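Local coordinates for plantazolicin methyltransferase BamL (Bacillus amyloliquefaciens subsp. plantarum, PDB 5DLY), which probably transfers methyl groups from S-adenosyl-L-methionine to an amine of the desmethyl precursor of the antibiotic plantazolicin, leaving S-adenosyl-L-homocysteine, at residues A[62-68]-A[84-90]; A[150-154]-A[262-266]; A[215-221]-A[256-261]. All blocks are in the same frame, centred on the assembly; numbering follows the deposited sequence.

Overall arrangement
Past the N-terminal helices, the chain enters its central sheet at strand 62-66. Interaction 1 closes the first loop here, pairing this strand with 85-90 across helix 72-80 and framing one side of the cofactor site. It is complete before interaction 2 opens at 150-154. That contact waits more than a hundred residues for the C-terminal 262-266, tying the start of strand 154-160 to the end of the last strand. Interaction 3 (215-221 with 256-261) is nested inside this long loop and settles the turn after strand 209-214 against the same last strand. Interactions 1 and 3 lie on opposite sides of the chain's centre, about 21 Å apart between centres.

Interaction 1 (A[62-68]-A[84-90]); sequences SVLDIGC and IELTGID. With SAH (S-adenosyl-L-homocysteine), chain C.
With CG swung trans to its backbone N (chi1 -161°) and chi2 at -70°, Asp90 turns its carboxylate so that OD1 meets O2' and OD2 meets O3' of the S-adenosyl-L-homocysteine ribose, with OD2 also 3.3 Å from Gly67 C. The hydroxyl O2' gives its proton to Asp90 OD1 at 2.6 Å, and O3' to Asp90 OD2 at 2.7 Å. Gly67 has a positive phi (70°), which bends the chain off the strand; its carbonyl O then receives the ligand's amino N at 2.7 Å. The bend is tied back through Ile89 O, which accepts a bond from Cys68 N, standing above its carbonyl plane at 3.1 Å, and a weak one from Gly67 N. Cys68 SG settles over the opposite backbone, 3.5 Å from Gly88 C. Behind the site the strands run parallel: Val63 N bonds to Glu85 O, Thr87 N to Val63 O, Asp65 N to Thr87 O and Ile89 N to Asp65 O. Ile66 and Ile89 lie side by side on one face, CD1 to CG2 3.7 Å. Helix 72-80 covers the other face and completes the beta-alpha-beta unit of the Rossmann-like methyltransferase fold. Backbone N-H groups of Gly69 and Ser92 also bond to the Asp90 carboxylate, one to each oxygen. Each oxygen thus gathers a hydroxyl and an amide, which probably stabilises the anion and fixes its rotation, so that each faces one hydroxyl of the ribose diol.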
loop_
_atom_site.group_PDB
_atom_site.type_symbol
_atom_site.label_atom_id
_atom_site.label_comp_id
_atom_site.label_asym_id
_atom_site.label_seq_id
_atom_site.Cartn_x
_atom_site.Cartn_y
_atom_site.Cartn_z
ATOM N N SER A 62 -14.591 7.052 -4.118
ATOM C CA SER A 62 -13.623 7.617 -3.192
ATOM C C SER A 62 -12.436 6.681 -3.007
ATOM O O SER A 62 -12.609 5.458 -2.948
ATOM C CB SER A 62 -14.286 7.904 -1.835
ATOM O OG SER A 62 -14.930 6.746 -1.305
ATOM N N VAL A 63 -11.245 7.270 -2.927
ATOM C CA VAL A 63 -10.011 6.558 -2.585
ATOM C C VAL A 63 -9.303 7.340 -1.489
ATOM O O VAL A 63 -9.093 8.541 -1.623
ATOM C CB VAL A 63 -9.067 6.388 -3.798
ATOM C CG1 VAL A 63 -7.760 5.713 -3.390
ATOM C CG2 VAL A 63 -9.740 5.566 -4.889
ATOM N N LEU A 64 -8.979 6.643 -0.404
ATOM C CA LEU A 64 -8.171 7.170 0.684
ATOM C C LEU A 64 -6.792 6.512 0.632
ATOM O O LEU A 64 -6.681 5.291 0.732
ATOM C CB LEU A 64 -8.860 6.909 2.030
ATOM C CG LEU A 64 -8.026 7.115 3.307
ATOM C CD1 LEU A 64 -7.564 8.563 3.447
ATOM C CD2 LEU A 64 -8.812 6.674 4.533
ATOM N N ASP A 65 -5.756 7.330 0.478
ATOM C CA ASP A 65 -4.390 6.838 0.333
ATOM C C ASP A 65 -3.602 7.040 1.622
ATOM O O ASP A 65 -3.362 8.179 2.062
ATOM C CB ASP A 65 -3.708 7.554 -0.846
ATOM C CG ASP A 65 -2.394 6.916 -1.242
ATOM O OD1 ASP A 65 -2.231 5.704 -1.010
ATOM O OD2 ASP A 65 -1.529 7.621 -1.794
ATOM N N ILE A 66 -3.190 5.927 2.234
ATOM C CA ILE A 66 -2.523 5.966 3.550
ATOM C C ILE A 66 -1.004 5.990 3.370
ATOM O O ILE A 66 -0.452 5.126 2.709
ATOM C CB ILE A 66 -2.937 4.748 4.425
ATOM C CG1 ILE A 66 -4.473 4.647 4.580
ATOM C CG2 ILE A 66 -2.226 4.771 5.776
ATOM C CD1 ILE A 66 -5.144 5.818 5.274
ATOM N N GLY A 67 -0.332 6.980 3.956
ATOM C CA GLY A 67 1.108 7.145 3.722
ATOM C C GLY A 67 1.344 7.603 2.298
ATOM O O GLY A 67 2.128 6.992 1.565
ATOM N N CYS A 68 0.674 8.691 1.923
ATOM C CA CYS A 68 0.563 9.112 0.525
ATOM C C CYS A 68 1.825 9.742 -0.058
ATOM O O CYS A 68 1.851 10.049 -1.237
ATOM C CB CYS A 68 -0.614 10.078 0.364
ATOM S SG CYS A 68 -0.434 11.596 1.316
ATOM N N ILE A 84 -13.724 11.505 -8.662
ATOM C CA ILE A 84 -13.397 10.640 -7.538
ATOM C C ILE A 84 -12.979 11.553 -6.391
ATOM O O ILE A 84 -12.251 12.527 -6.604
ATOM C CB ILE A 84 -12.269 9.641 -7.903
ATOM C CG1 ILE A 84 -11.990 8.657 -6.763
ATOM C CG2 ILE A 84 -10.995 10.366 -8.326
ATOM C CD1 ILE A 84 -12.547 7.275 -7.008
ATOM N N GLU A 85 -13.467 11.262 -5.187
ATOM C CA GLU A 85 -13.042 11.996 -4.007
ATOM C C GLU A 85 -11.731 11.396 -3.538
ATOM O O GLU A 85 -11.695 10.240 -3.132
ATOM C CB GLU A 85 -14.086 11.909 -2.896
ATOM C CG GLU A 85 -15.392 12.624 -3.206
ATOM C CD GLU A 85 -16.384 12.585 -2.053
ATOM O OE1 GLU A 85 -16.348 11.634 -1.234
ATOM O OE2 GLU A 85 -17.223 13.513 -1.974
ATOM N N LEU A 86 -10.664 12.185 -3.620
ATOM C CA LEU A 86 -9.314 11.726 -3.281
ATOM C C LEU A 86 -8.825 12.329 -1.982
ATOM O O LEU A 86 -8.855 13.549 -1.792
ATOM C CB LEU A 86 -8.338 12.086 -4.408
ATOM C CG LEU A 86 -8.653 11.433 -5.761
ATOM C CD1 LEU A 86 -7.802 12.037 -6.860
ATOM C CD2 LEU A 86 -8.470 9.923 -5.693
ATOM N N THR A 87 -8.321 11.468 -1.103
ATOM C CA THR A 87 -7.771 11.912 0.178
ATOM C C THR A 87 -6.449 11.199 0.430
ATOM O O THR A 87 -6.333 10.006 0.160
ATOM C CB THR A 87 -8.755 11.646 1.332
ATOM O OG1 THR A 87 -10.038 12.194 0.999
ATOM C CG2 THR A 87 -8.260 12.267 2.619
ATOM N N GLY A 88 -5.450 11.934 0.906
ATOM C CA GLY A 88 -4.163 11.337 1.264
ATOM C C GLY A 88 -3.714 11.802 2.633
ATOM O O GLY A 88 -3.972 12.944 3.032
ATOM N N ILE A 89 -3.077 10.905 3.373
ATOM C CA ILE A 89 -2.566 11.230 4.713
ATOM C C ILE A 89 -1.137 10.727 4.861
ATOM O O ILE A 89 -0.800 9.619 4.435
ATOM C CB ILE A 89 -3.476 10.687 5.848
ATOM C CG1 ILE A 89 -2.976 11.144 7.231
ATOM C CG2 ILE A 89 -3.597 9.167 5.775
ATOM C CD1 ILE A 89 -3.999 10.976 8.333
ATOM N N ASP A 90 -0.285 11.560 5.448
ATOM C CA ASP A 90 1.116 11.191 5.646
ATOM C C ASP A 90 1.621 11.980 6.833
ATOM O O ASP A 90 1.209 13.121 7.021
ATOM C CB ASP A 90 1.945 11.520 4.392
ATOM C CG ASP A 90 3.262 10.776 4.354
ATOM O OD1 ASP A 90 4.145 11.097 5.171
ATOM O OD2 ASP A 90 3.419 9.861 3.497
HETATM N N SAH C . 2.434 5.009 -0.312
HETATM C CA SAH C . 3.783 5.489 -0.757
HETATM C CB SAH C . 4.824 5.163 0.309
HETATM C CG SAH C . 5.802 6.328 0.481
HETATM S SD SAH C . 7.175 5.904 1.521
HETATM C C SAH C . 4.165 4.819 -2.048
HETATM O O SAH C . 3.355 4.153 -2.682
HETATM O OXT SAH C . 5.304 4.908 -2.504
HETATM C "C5'" SAH C . 6.410 5.652 3.097
HETATM C "C4'" SAH C . 5.557 6.831 3.549
HETATM O "O4'" SAH C . 4.811 6.455 4.715
HETATM C "C3'" SAH C . 6.394 8.042 3.961
HETATM O "O3'" SAH C . 6.005 9.197 3.193
HETATM C "C2'" SAH C . 6.123 8.206 5.451
HETATM O "O2'" SAH C . 6.130 9.556 5.926
HETATM C "C1'" SAH C . 4.739 7.589 5.568
HETATM N N9 SAH C . 4.348 7.166 6.932
HETATM C C8 SAH C . 5.081 6.432 7.797
HETATM N N7 SAH C . 4.406 6.236 8.951
HETATM C C5 SAH C . 3.214 6.843 8.822
HETATM C C6 SAH C . 2.035 7.013 9.682
HETATM N N6 SAH C . 2.029 6.457 10.908
HETATM N N1 SAH C . 0.984 7.716 9.184
HETATM C C2 SAH C . 1.022 8.261 7.950
HETATM N N3 SAH C . 2.075 8.144 7.099
HETATM C C4 SAH C . 3.182 7.461 7.494
#

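Interaction 2 (A[150-154]-A[262-266]); sequences LSDQS and IIKNK
Leu150 sends its CD1 to Ile262 CG2, 4.2 Å away, the apolar end of the contact. Two waters bond to its carbonyl O, and both accept a bond from Lys264 NZ, so the ammonium reaches Leu150 O through solvent. Ser151 O lies along the shaft of that lysine, 3.4 Å from Lys264 CD; the side chain is extended throughout, with CG trans to the backbone N (chi1 -173°), and this carries NZ past the serine to the waters. Ser151 OG turns instead to Asp125. Asp152 lies side by side with Lys266, its OD1 3.4 Å from the lysine's CD, while Lys266 NZ stays 4.3 Å from OD1, beyond a salt bridge; OD1 also bonds to one of the two waters. The backbone link here is firmer, Lys266 N to Asp152 O at 2.9 Å and nearly straight (170°). Gln153 and Asn265 form an antiparallel non-hydrogen-bonded pair, both side chains on the face that meets helix 23-56. At Ser154 the pairing becomes hydrogen-bonded: its N reaches Lys264 O at 3.0 Å, and its O takes Lys264 N. Ser154 OG folds back to Ser151 O at 2.8 Å across the corner at Asp152 and Gln153, between strands 150-151 and 154-160. The pairing begins the junction of strands 154-160 and 258-265: the last strand runs antiparallel to 154-160, the edge of the parallel set, as in the class I methyltransferase sheet (strand order 3-2-1-4-5-7-6).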
loop_
_atom_site.group_PDB
_atom_site.type_symbol
_atom_site.label_atom_id
_atom_site.label_comp_id
_atom_site.label_asym_id
_atom_site.label_seq_id
_atom_site.Cartn_x
_atom_site.Cartn_y
_atom_site.Cartn_z
ATOM N N LEU A 150 -14.709 1.881 6.130
ATOM C CA LEU A 150 -15.094 1.164 4.904
ATOM C C LEU A 150 -16.576 1.327 4.587
ATOM O O LEU A 150 -17.429 1.194 5.472
ATOM C CB LEU A 150 -14.738 -0.318 5.002
ATOM C CG LEU A 150 -13.257 -0.683 4.926
ATOM C CD1 LEU A 150 -13.107 -2.167 5.248
ATOM C CD2 LEU A 150 -12.630 -0.332 3.578
ATOM N N SER A 151 -16.870 1.635 3.327
ATOM C CA SER A 151 -18.247 1.693 2.841
ATOM C C SER A 151 -18.833 0.286 2.754
ATOM O O SER A 151 -18.124 -0.719 2.947
ATOM C CB SER A 151 -18.303 2.388 1.475
ATOM O OG SER A 151 -17.875 1.507 0.446
ATOM N N ASP A 152 -20.124 0.202 2.447
ATOM C CA ASP A 152 -20.784 -1.095 2.318
ATOM C C ASP A 152 -20.231 -1.950 1.169
ATOM O O ASP A 152 -20.379 -3.162 1.188
ATOM C CB ASP A 152 -22.301 -0.916 2.164
ATOM C CG ASP A 152 -22.956 -0.336 3.408
ATOM O OD1 ASP A 152 -22.334 -0.373 4.488
ATOM O OD2 ASP A 152 -24.108 0.145 3.315
ATOM N N GLN A 153 -19.612 -1.306 0.178
ATOM C CA GLN A 153 -18.949 -1.998 -0.933
ATOM C C GLN A 153 -17.546 -1.430 -1.076
ATOM O O GLN A 153 -17.348 -0.379 -1.690
ATOM C CB GLN A 153 -19.724 -1.813 -2.238
ATOM C CG GLN A 153 -21.050 -2.563 -2.278
ATOM C CD GLN A 153 -21.801 -2.364 -3.579
ATOM O OE1 GLN A 153 -21.976 -1.237 -4.043
ATOM N NE2 GLN A 153 -22.246 -3.459 -4.176
ATOM N N SER A 154 -16.561 -2.124 -0.516
ATOM C CA SER A 154 -15.249 -1.509 -0.348
ATOM C C SER A 154 -14.133 -2.513 -0.137
ATOM O O SER A 154 -14.367 -3.686 0.156
ATOM C CB SER A 154 -15.270 -0.557 0.856
ATOM O OG SER A 154 -15.576 -1.291 2.035
ATOM N N ILE A 262 -8.704 -6.510 2.550
ATOM C CA ILE A 262 -9.795 -6.552 3.511
ATOM C C ILE A 262 -11.020 -6.058 2.742
ATOM O O ILE A 262 -11.076 -4.899 2.313
ATOM C CB ILE A 262 -9.481 -5.695 4.755
ATOM C CG1 ILE A 262 -8.333 -6.318 5.554
ATOM C CG2 ILE A 262 -10.688 -5.586 5.676
ATOM C CD1 ILE A 262 -7.607 -5.333 6.450
ATOM N N ILE A 263 -11.981 -6.957 2.539
ATOM C CA ILE A 263 -13.089 -6.732 1.609
ATOM C C ILE A 263 -14.413 -6.662 2.364
ATOM O O ILE A 263 -14.751 -7.579 3.106
ATOM C CB ILE A 263 -13.151 -7.865 0.557
ATOM C CG1 ILE A 263 -11.863 -7.889 -0.274
ATOM C CG2 ILE A 263 -14.372 -7.712 -0.351
ATOM C CD1 ILE A 263 -11.441 -9.279 -0.709
ATOM N N LYS A 264 -15.142 -5.567 2.189
ATOM C CA LYS A 264 -16.467 -5.446 2.797
ATOM C C LYS A 264 -17.560 -5.450 1.732
ATOM O O LYS A 264 -17.538 -4.668 0.773
ATOM C CB LYS A 264 -16.574 -4.210 3.709
ATOM C CG LYS A 264 -17.885 -4.132 4.486
ATOM C CD LYS A 264 -17.864 -2.984 5.479
ATOM C CE LYS A 264 -19.162 -2.910 6.274
ATOM N NZ LYS A 264 -19.017 -1.999 7.440
ATOM N N ASN A 265 -18.523 -6.344 1.922
ATOM C CA ASN A 265 -19.668 -6.443 1.037
ATOM C C ASN A 265 -20.923 -6.680 1.869
ATOM O O ASN A 265 -21.249 -7.822 2.211
ATOM C CB ASN A 265 -19.459 -7.561 0.014
ATOM C CG ASN A 265 -20.519 -7.574 -1.077
ATOM O OD1 ASN A 265 -21.335 -6.658 -1.192
ATOM N ND2 ASN A 265 -20.505 -8.620 -1.890
ATOM N N LYS A 266 -21.609 -5.589 2.202
ATOM C CA LYS A 266 -22.830 -5.647 3.007
ATOM C C LYS A 266 -24.001 -6.210 2.204
ATOM O O LYS A 266 -24.308 -5.722 1.119
ATOM C CB LYS A 266 -23.168 -4.260 3.559
ATOM C CG LYS A 266 -24.393 -4.204 4.461
ATOM C CD LYS A 266 -24.352 -2.962 5.337
ATOM C CE LYS A 266 -25.627 -2.793 6.147
ATOM N NZ LYS A 266 -25.462 -1.704 7.152
HETATM O O HOH W 1 -20.109 0.328 5.885
HETATM O O HOH W 2 -17.564 0.329 8.041
#

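Interaction 3 (A[215-221]-A[256-261]); sequences NSFIGGF and ALLHGW
His259 and Trp261 reach from the last strand into the loop 215-221, and each meets it with a flat ring. With CG anti to the carbonyl carbon (chi1 -55°), Trp261 points its indole N-H straight (168°) at Gly219 O, NE1 to O 2.8 Å; it lies on a lone pair of that carbonyl, with the acceptor in the plane of the indole. Phe221 brings CZ over one face of the indole, off toward the rim, with CE2 3.3 Å from Trp261 NE1; its plane is inclined by 30° to the five-membered ring of Trp261 but slid apart, so the rings barely overlap. The imidazole of His259 lies under the turn. Ser216 O stands over one of its faces, 3.2 Å from His259 CE1, and Gly220 N over the same face, 3.5 Å from His259 CG. A water links the ring edge to the loop, donating to Phe217 O at 2.7 Å and lying in the imidazole plane 2.9 Å from His259 NE2. Between His259 and Trp261 the loop makes a type I' beta turn from Ile218 to Phe221. Gly219 and Gly220 occupy its corners with positive phi, and Phe221 N closes it on Ile218 O. At the start of the loop, Asn215 CA makes a CA-H...O contact with Leu257 O, 3.3 Å, and Asn215 O meets the methyl of Ala256. In the second shell, His259 ND1 bonds weakly to Gly214 O, His212 bonds to Gly220 O and stacks with Phe221, while Tyr157 and Phe51 stack with Trp261. Helix 226-232 packs on Ile218 and Phe221. Strand 258-265 sits between 154-160 and 209-214; nearby, the side chain of Leu257 lies about 4 Å from the bound thiazole substrate analogue.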
loop_
_atom_site.group_PDB
_atom_site.type_symbol
_atom_site.label_atom_id
_atom_site.label_comp_id
_atom_site.label_asym_id
_atom_site.label_seq_id
_atom_site.Cartn_x
_atom_site.Cartn_y
_atom_site.Cartn_z
ATOM N N ASN A 215 1.285 -13.871 -2.246
ATOM C CA ASN A 215 2.505 -13.225 -2.715
ATOM C C ASN A 215 2.667 -13.234 -4.230
ATOM O O ASN A 215 3.707 -12.823 -4.747
ATOM C CB ASN A 215 3.742 -13.776 -2.000
ATOM C CG ASN A 215 3.977 -15.240 -2.276
ATOM O OD1 ASN A 215 3.360 -15.832 -3.161
ATOM N ND2 ASN A 215 4.878 -15.840 -1.508
ATOM N N SER A 216 1.631 -13.689 -4.933
ATOM C CA SER A 216 1.585 -13.613 -6.393
ATOM C C SER A 216 1.546 -12.167 -6.867
ATOM O O SER A 216 0.966 -11.307 -6.207
ATOM C CB SER A 216 0.370 -14.374 -6.925
ATOM O OG SER A 216 0.494 -15.752 -6.636
ATOM N N PHE A 217 2.153 -11.920 -8.027
ATOM C CA PHE A 217 2.387 -10.566 -8.533
ATOM C C PHE A 217 1.133 -9.711 -8.686
ATOM O O PHE A 217 1.152 -8.511 -8.377
ATOM C CB PHE A 217 3.140 -10.657 -9.863
ATOM C CG PHE A 217 3.715 -9.353 -10.338
ATOM C CD1 PHE A 217 4.914 -8.873 -9.825
ATOM C CD2 PHE A 217 3.075 -8.627 -11.326
ATOM C CE1 PHE A 217 5.453 -7.679 -10.287
ATOM C CE2 PHE A 217 3.602 -7.434 -11.798
ATOM C CZ PHE A 217 4.794 -6.955 -11.273
ATOM N N ILE A 218 0.048 -10.319 -9.157
ATOM C CA ILE A 218 -1.184 -9.577 -9.378
ATOM C C ILE A 218 -2.118 -9.731 -8.185
ATOM O O ILE A 218 -2.866 -10.701 -8.092
ATOM C CB ILE A 218 -1.886 -9.981 -10.693
ATOM C CG1 ILE A 218 -0.927 -9.832 -11.890
ATOM C CG2 ILE A 218 -3.180 -9.189 -10.885
ATOM C CD1 ILE A 218 -0.518 -8.409 -12.214
ATOM N N GLY A 219 -2.019 -8.789 -7.246
ATOM C CA GLY A 219 -2.893 -8.743 -6.077
ATOM C C GLY A 219 -2.807 -9.938 -5.145
ATOM O O GLY A 219 -3.684 -10.121 -4.308
ATOM N N GLY A 220 -1.759 -10.745 -5.297
ATOM C CA GLY A 220 -1.592 -11.956 -4.489
ATOM C C GLY A 220 -2.564 -13.064 -4.853
ATOM O O GLY A 220 -2.749 -14.010 -4.072
ATOM N N PHE A 221 -3.202 -12.938 -6.017
ATOM C CA PHE A 221 -4.120 -13.963 -6.512
ATOM C C PHE A 221 -3.371 -14.905 -7.436
ATOM O O PHE A 221 -2.696 -14.459 -8.361
ATOM C CB PHE A 221 -5.316 -13.334 -7.230
ATOM C CG PHE A 221 -6.156 -12.452 -6.348
ATOM C CD1 PHE A 221 -6.896 -12.997 -5.304
ATOM C CD2 PHE A 221 -6.201 -11.077 -6.560
ATOM C CE1 PHE A 221 -7.665 -12.175 -4.480
ATOM C CE2 PHE A 221 -6.972 -10.255 -5.745
ATOM C CZ PHE A 221 -7.702 -10.810 -4.706
ATOM N N ALA A 256 9.032 -11.343 -4.320
ATOM C CA ALA A 256 7.577 -11.330 -4.173
ATOM C C ALA A 256 7.182 -10.432 -3.005
ATOM O O ALA A 256 7.810 -10.460 -1.950
ATOM C CB ALA A 256 7.039 -12.740 -3.966
ATOM N N LEU A 257 6.148 -9.627 -3.218
ATOM C CA LEU A 257 5.641 -8.720 -2.194
ATOM C C LEU A 257 4.465 -9.375 -1.484
ATOM O O LEU A 257 3.856 -10.308 -2.017
ATOM C CB LEU A 257 5.184 -7.414 -2.849
ATOM C CG LEU A 257 6.302 -6.538 -3.424
ATOM C CD1 LEU A 257 5.751 -5.537 -4.423
ATOM C CD2 LEU A 257 7.044 -5.810 -2.317
ATOM N N LEU A 258 4.151 -8.886 -0.286
ATOM C CA LEU A 258 2.890 -9.235 0.375
ATOM C C LEU A 258 1.745 -8.428 -0.234
ATOM O O LEU A 258 1.866 -7.205 -0.404
ATOM C CB LEU A 258 2.973 -8.927 1.866
ATOM C CG LEU A 258 4.134 -9.508 2.676
ATOM C CD1 LEU A 258 4.033 -9.028 4.113
ATOM C CD2 LEU A 258 4.086 -11.023 2.624
ATOM N N HIS A 259 0.649 -9.113 -0.571
ATOM C CA HIS A 259 -0.569 -8.469 -1.061
ATOM C C HIS A 259 -1.714 -8.889 -0.161
ATOM O O HIS A 259 -1.960 -10.080 0.005
ATOM C CB HIS A 259 -0.869 -8.895 -2.500
ATOM C CG HIS A 259 0.250 -8.624 -3.448
ATOM N ND1 HIS A 259 1.349 -9.447 -3.542
ATOM C CD2 HIS A 259 0.448 -7.621 -4.340
ATOM C CE1 HIS A 259 2.184 -8.959 -4.440
ATOM N NE2 HIS A 259 1.656 -7.864 -4.950
ATOM N N GLY A 260 -2.395 -7.919 0.442
ATOM C CA GLY A 260 -3.482 -8.217 1.378
ATOM C C GLY A 260 -4.714 -7.408 1.049
ATOM O O GLY A 260 -4.608 -6.235 0.677
ATOM N N TRP A 261 -5.877 -8.051 1.140
ATOM C CA TRP A 261 -7.160 -7.390 0.933
ATOM C C TRP A 261 -8.053 -7.594 2.134
ATOM O O TRP A 261 -8.140 -8.707 2.676
ATOM C CB TRP A 261 -7.904 -7.951 -0.290
ATOM C CG TRP A 261 -7.141 -7.936 -1.572
ATOM C CD1 TRP A 261 -6.180 -8.818 -1.958
ATOM C CD2 TRP A 261 -7.290 -7.000 -2.645
ATOM N NE1 TRP A 261 -5.702 -8.487 -3.202
ATOM C CE2 TRP A 261 -6.374 -7.381 -3.654
ATOM C CE3 TRP A 261 -8.121 -5.888 -2.863
ATOM C CZ2 TRP A 261 -6.244 -6.672 -4.852
ATOM C CZ3 TRP A 261 -7.991 -5.179 -4.059
ATOM C CH2 TRP A 261 -7.055 -5.577 -5.038
HETATM O O HOH W 3 3.068 -6.945 -7.250
#